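Long-range contact in myosin-I heavy chain (Dictyostelium discoideum, PDB 5EJR), which is an actin-based motor with ATPase activity that takes part in adhesion and the early steps of phagocytosis, here represented by its second MyTH4-FERM tail domain: residues S417-Q429 and W437-D449. Numbering follows the deposited sequence.
With EDO (1,2-ethanediol), chain F; EDO (1,2-ethanediol), chain H; EDO (1,2-ethanediol), chain B.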
loop_
_atom_site.group_PDB
_atom_site.type_symbol
_atom_site.label_atom_id
_atom_site.label_comp_id
_atom_site.label_asym_id
_atom_site.label_seq_id
_atom_site.Cartn_x
_atom_site.Cartn_y
_atom_site.Cartn_z
ATOM N N SER A 417 14.579 -15.667 23.062
ATOM C CA SER A 417 14.794 -14.841 21.877
ATOM C C SER A 417 14.626 -13.340 22.107
ATOM O O SER A 417 13.497 -12.858 22.261
ATOM C CB SER A 417 13.897 -15.316 20.741
ATOM O OG SER A 417 13.852 -16.732 20.734
ATOM N N PRO A 418 15.730 -12.558 22.073
ATOM C CA PRO A 418 15.589 -11.095 22.265
ATOM C C PRO A 418 14.798 -10.386 21.165
ATOM O O PRO A 418 14.298 -9.302 21.393
ATOM C CB PRO A 418 17.032 -10.582 22.352
ATOM C CG PRO A 418 17.907 -11.787 22.404
ATOM C CD PRO A 418 17.140 -12.958 21.891
ATOM N N LEU A 419 14.640 -11.008 20.005
ATOM C CA LEU A 419 13.866 -10.419 18.915
ATOM C C LEU A 419 12.355 -10.714 19.059
ATOM O O LEU A 419 11.570 -10.190 18.272
ATOM C CB LEU A 419 14.364 -10.939 17.555
ATOM C CG LEU A 419 15.752 -10.473 17.058
ATOM C CD1 LEU A 419 16.113 -11.186 15.791
ATOM C CD2 LEU A 419 15.797 -8.969 16.811
ATOM N N PHE A 420 11.950 -11.562 20.033
ATOM C CA PHE A 420 10.537 -11.885 20.200
ATOM C C PHE A 420 9.748 -10.612 20.542
ATOM O O PHE A 420 10.130 -9.879 21.445
ATOM C CB PHE A 420 10.329 -12.958 21.294
ATOM C CG PHE A 420 8.868 -13.317 21.462
ATOM C CD1 PHE A 420 8.270 -14.256 20.634
ATOM C CD2 PHE A 420 8.070 -12.635 22.376
ATOM C CE1 PHE A 420 6.906 -14.541 20.749
ATOM C CE2 PHE A 420 6.703 -12.883 22.466
ATOM C CZ PHE A 420 6.124 -13.843 21.657
ATOM N N GLY A 421 8.657 -10.368 19.827
ATOM C CA GLY A 421 7.804 -9.206 20.099
ATOM C C GLY A 421 8.288 -7.905 19.488
ATOM O O GLY A 421 7.659 -6.873 19.691
ATOM N N CYS A 422 9.387 -7.947 18.694
ATOM C CA CYS A 422 9.978 -6.770 18.031
ATOM C C CYS A 422 9.436 -6.601 16.639
ATOM O O CYS A 422 9.331 -7.604 15.920
ATOM C CB CYS A 422 11.501 -6.919 17.955
ATOM S SG CYS A 422 12.357 -6.738 19.524
ATOM N N THR A 423 9.201 -5.343 16.206
ATOM C CA THR A 423 8.918 -5.036 14.801
ATOM C C THR A 423 10.290 -4.606 14.224
ATOM O O THR A 423 10.950 -3.719 14.781
ATOM C CB THR A 423 7.781 -4.014 14.602
ATOM O OG1 THR A 423 6.570 -4.560 15.110
ATOM C CG2 THR A 423 7.547 -3.667 13.123
ATOM N N LEU A 424 10.726 -5.254 13.134
ATOM C CA LEU A 424 12.048 -4.994 12.533
ATOM C C LEU A 424 12.003 -4.181 11.258
ATOM O O LEU A 424 11.123 -4.369 10.432
ATOM C CB LEU A 424 12.828 -6.314 12.292
ATOM C CG LEU A 424 12.913 -7.312 13.451
ATOM C CD1 LEU A 424 13.474 -8.656 12.974
ATOM C CD2 LEU A 424 13.748 -6.792 14.561
ATOM N N PHE A 425 12.934 -3.241 11.120
ATOM C CA PHE A 425 13.031 -2.406 9.922
ATOM C C PHE A 425 14.482 -2.447 9.445
ATOM O O PHE A 425 15.386 -2.289 10.257
ATOM C CB PHE A 425 12.653 -0.931 10.248
ATOM C CG PHE A 425 11.229 -0.720 10.708
ATOM C CD1 PHE A 425 10.196 -0.587 9.787
ATOM C CD2 PHE A 425 10.916 -0.701 12.064
ATOM C CE1 PHE A 425 8.875 -0.421 10.212
ATOM C CE2 PHE A 425 9.600 -0.516 12.489
ATOM C CZ PHE A 425 8.584 -0.392 11.563
ATOM N N ASN A 426 14.721 -2.642 8.148
ATOM C CA ASN A 426 16.100 -2.606 7.616
ATOM C C ASN A 426 16.625 -1.185 7.615
ATOM O O ASN A 426 15.972 -0.299 7.074
ATOM C CB ASN A 426 16.178 -3.189 6.192
ATOM C CG ASN A 426 15.734 -4.626 6.075
ATOM O OD1 ASN A 426 14.983 -4.993 5.175
ATOM N ND2 ASN A 426 16.163 -5.465 6.992
ATOM N N ILE A 427 17.767 -0.952 8.271
ATOM C CA ILE A 427 18.388 0.379 8.315
ATOM C C ILE A 427 19.814 0.337 7.787
ATOM O O ILE A 427 20.474 -0.702 7.875
ATOM C CB ILE A 427 18.318 1.094 9.698
ATOM C CG1 ILE A 427 19.024 0.281 10.809
ATOM C CG2 ILE A 427 16.889 1.480 10.078
ATOM C CD1 ILE A 427 20.185 0.944 11.336
ATOM N N GLN A 428 20.295 1.494 7.298
ATOM C CA GLN A 428 21.664 1.685 6.813
ATOM C C GLN A 428 22.396 2.585 7.804
ATOM O O GLN A 428 21.859 3.607 8.234
ATOM C CB GLN A 428 21.677 2.281 5.394
ATOM C CG GLN A 428 21.057 1.375 4.334
ATOM C CD GLN A 428 22.058 0.468 3.657
ATOM O OE1 GLN A 428 23.195 0.855 3.347
ATOM N NE2 GLN A 428 21.627 -0.743 3.341
ATOM N N GLN A 429 23.601 2.173 8.191
ATOM C CA GLN A 429 24.456 2.834 9.171
ATOM C C GLN A 429 25.887 3.002 8.651
ATOM O O GLN A 429 26.348 2.193 7.846
ATOM C CB GLN A 429 24.532 1.948 10.420
ATOM C CG GLN A 429 23.641 2.372 11.568
ATOM C CD GLN A 429 24.039 1.641 12.827
ATOM O OE1 GLN A 429 24.410 0.452 12.806
ATOM N NE2 GLN A 429 24.034 2.361 13.946
ATOM N N TRP A 437 19.356 -3.881 11.720
ATOM C CA TRP A 437 17.919 -3.955 11.989
ATOM C C TRP A 437 17.532 -2.997 13.084
ATOM O O TRP A 437 18.071 -3.079 14.190
ATOM C CB TRP A 437 17.498 -5.361 12.447
ATOM C CG TRP A 437 17.473 -6.421 11.392
ATOM C CD1 TRP A 437 17.385 -6.243 10.043
ATOM C CD2 TRP A 437 17.467 -7.837 11.612
ATOM N NE1 TRP A 437 17.338 -7.460 9.407
ATOM C CE2 TRP A 437 17.384 -8.458 10.347
ATOM C CE3 TRP A 437 17.548 -8.646 12.762
ATOM C CZ2 TRP A 437 17.384 -9.853 10.193
ATOM C CZ3 TRP A 437 17.522 -10.028 12.613
ATOM C CH2 TRP A 437 17.451 -10.619 11.342
ATOM N N LEU A 438 16.568 -2.106 12.793
ATOM C CA LEU A 438 16.011 -1.222 13.811
ATOM C C LEU A 438 14.910 -2.070 14.430
ATOM O O LEU A 438 14.044 -2.548 13.700
ATOM C CB LEU A 438 15.408 0.052 13.178
ATOM C CG LEU A 438 14.617 0.959 14.105
ATOM C CD1 LEU A 438 15.543 1.765 14.984
ATOM C CD2 LEU A 438 13.708 1.888 13.305
ATOM N N ALA A 439 14.984 -2.327 15.738
ATOM C CA ALA A 439 13.970 -3.134 16.412
ATOM C C ALA A 439 13.164 -2.258 17.364
ATOM O O ALA A 439 13.750 -1.539 18.175
ATOM C CB ALA A 439 14.636 -4.269 17.184
ATOM N N ILE A 440 11.826 -2.297 17.260
ATOM C CA ILE A 440 10.962 -1.525 18.170
ATOM C C ILE A 440 10.047 -2.505 18.841
ATOM O O ILE A 440 9.410 -3.310 18.156
ATOM C CB ILE A 440 10.189 -0.376 17.457
ATOM C CG1 ILE A 440 11.189 0.566 16.691
ATOM C CG2 ILE A 440 9.335 0.428 18.463
ATOM C CD1 ILE A 440 10.521 1.603 15.716
ATOM N N ASN A 441 9.993 -2.458 20.189
ATOM C CA ASN A 441 9.139 -3.346 20.961
ATOM C C ASN A 441 8.528 -2.594 22.127
ATOM O O ASN A 441 8.580 -1.356 22.129
ATOM C CB ASN A 441 9.889 -4.613 21.391
ATOM C CG ASN A 441 10.957 -4.366 22.433
ATOM O OD1 ASN A 441 11.377 -3.240 22.692
ATOM N ND2 ASN A 441 11.327 -5.404 23.136
ATOM N N LYS A 442 7.937 -3.316 23.106
ATOM C CA LYS A 442 7.270 -2.686 24.251
ATOM C C LYS A 442 8.245 -1.902 25.181
ATOM O O LYS A 442 7.816 -0.998 25.894
ATOM C CB LYS A 442 6.448 -3.739 25.050
ATOM C CG LYS A 442 7.314 -4.792 25.766
ATOM C CD LYS A 442 6.436 -5.707 26.677
ATOM C CE LYS A 442 7.144 -6.165 27.928
ATOM N NZ LYS A 442 8.031 -7.330 27.667
ATOM N N LYS A 443 9.531 -2.260 25.161
ATOM C CA LYS A 443 10.589 -1.664 26.006
ATOM C C LYS A 443 11.267 -0.430 25.380
ATOM O O LYS A 443 11.666 0.492 26.097
ATOM C CB LYS A 443 11.658 -2.708 26.314
ATOM C CG LYS A 443 11.136 -3.890 27.114
ATOM C CD LYS A 443 12.284 -4.805 27.538
ATOM C CE LYS A 443 11.837 -5.978 28.382
ATOM N NZ LYS A 443 11.366 -5.545 29.722
ATOM N N GLY A 444 11.439 -0.439 24.070
ATOM C CA GLY A 444 12.060 0.696 23.402
ATOM C C GLY A 444 12.563 0.390 22.022
ATOM O O GLY A 444 11.982 -0.438 21.311
ATOM N N VAL A 445 13.662 1.061 21.659
ATOM C CA VAL A 445 14.306 1.001 20.353
ATOM C C VAL A 445 15.662 0.333 20.489
ATOM O O VAL A 445 16.445 0.702 21.370
ATOM C CB VAL A 445 14.446 2.437 19.763
ATOM C CG1 VAL A 445 15.174 2.417 18.431
ATOM C CG2 VAL A 445 13.088 3.125 19.629
ATOM N N SER A 446 15.947 -0.619 19.604
ATOM C CA SER A 446 17.240 -1.302 19.573
ATOM C C SER A 446 17.788 -1.331 18.155
ATOM O O SER A 446 17.047 -1.196 17.180
ATOM C CB SER A 446 17.101 -2.759 20.024
ATOM O OG SER A 446 16.383 -2.930 21.233
ATOM N N ILE A 447 19.098 -1.587 18.047
ATOM C CA ILE A 447 19.772 -1.857 16.795
ATOM C C ILE A 447 20.349 -3.265 16.972
ATOM O O ILE A 447 21.023 -3.521 17.969
ATOM C CB ILE A 447 20.833 -0.789 16.407
ATOM C CG1 ILE A 447 20.188 0.602 16.194
ATOM C CG2 ILE A 447 21.654 -1.224 15.170
ATOM C CD1 ILE A 447 19.114 0.706 15.000
ATOM N N PHE A 448 20.041 -4.166 16.040
ATOM C CA PHE A 448 20.510 -5.541 16.045
ATOM C C PHE A 448 21.326 -5.835 14.792
ATOM O O PHE A 448 20.964 -5.404 13.687
ATOM C CB PHE A 448 19.324 -6.522 16.074
ATOM C CG PHE A 448 18.689 -6.797 17.418
ATOM C CD1 PHE A 448 17.669 -5.985 17.902
ATOM C CD2 PHE A 448 19.057 -7.912 18.166
ATOM C CE1 PHE A 448 17.040 -6.270 19.127
ATOM C CE2 PHE A 448 18.431 -8.195 19.390
ATOM C CZ PHE A 448 17.421 -7.376 19.859
ATOM N N ASP A 449 22.402 -6.632 14.965
ATOM C CA ASP A 449 23.235 -7.116 13.865
ATOM C C ASP A 449 22.428 -8.254 13.230
ATOM O O ASP A 449 22.128 -9.209 13.944
ATOM C CB ASP A 449 24.571 -7.658 14.416
ATOM C CG ASP A 449 25.609 -8.044 13.373
ATOM O OD1 ASP A 449 25.324 -8.945 12.553
ATOM O OD2 ASP A 449 26.734 -7.511 13.435
HETATM C C1 EDO F . 14.955 -6.159 22.804
HETATM O O1 EDO F . 15.605 -7.419 22.705
HETATM C C2 EDO F . 14.404 -6.092 24.233
HETATM O O2 EDO F . 13.728 -4.885 24.435
HETATM C C1 EDO H . 7.180 -12.604 17.767
HETATM O O1 EDO H . 8.038 -11.655 17.171
HETATM C C2 EDO H . 5.811 -12.847 17.058
HETATM O O2 EDO H . 5.803 -12.682 15.651
HETATM C C1 EDO B . 7.756 -9.828 24.945
HETATM O O1 EDO B . 7.519 -10.014 26.325
HETATM C C2 EDO B . 6.427 -9.432 24.295
HETATM O O2 EDO B . 5.433 -10.399 24.679
HETATM O O HOH W 1 9.411 -7.572 22.980
HETATM O O HOH W 2 6.907 -6.061 22.409
#
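L419 sets its CD2 methyl squarely on one face of the F448 ring, 3.5 Å from the centroid and 3° off the ring normal, a CH-pi contact. At the edge of that ring lies O1 of an ethanediol, probably from the crystallisation liquor, which donates to P418 O. The other methyl of L419 reaches W437, with CD1 3.7 Å from CZ3, so this one leucine, in the turns that lead into strand 423-428, spans two aromatic rings. Over one face of the W437 indole sits L424 CD1, toward the rim of the six-membered ring, while the N426 amide runs alongside the edge; N426 ND2 and W437 NE1 are both donors and do not bond. With CG anti to the carbonyl carbon (chi1 -73°), the W437 indole stands out from the sheet, presenting this face to L424 CD1, and A439 CB meets L424 CD2 at 3.7 Å on the same side of the sheet.

On the opposite face, F425 CE2 touches I440 CD1 at 4.0 Å, and I427 packs CG2 on L438 and CD1 on I447. Beneath these side chains four backbone bonds pair T423 with I440 and F425 with L438; the one from T423 N to I440 O is 2.8 Å and nearly straight, at 174°. Past the pairing, N441 OD1 accepts from G444 N at 3.1 Å, an Asx motif that ties the turn to strand 444-448, and a water links N441 ND2 to F420 O.

This is the opening hairpin of the PTB/PH-like lobe of the FERM domain. In the antiparallel sheet, strand 423-428 is followed by 435-440, 444-448 and 455-460; on its far side Q428 has a backbone hydrogen bond with T490 of strand 486-490. Helix 494-505 covers the T423, F425 and I440 face, and F420 meets F299 edge-to-face.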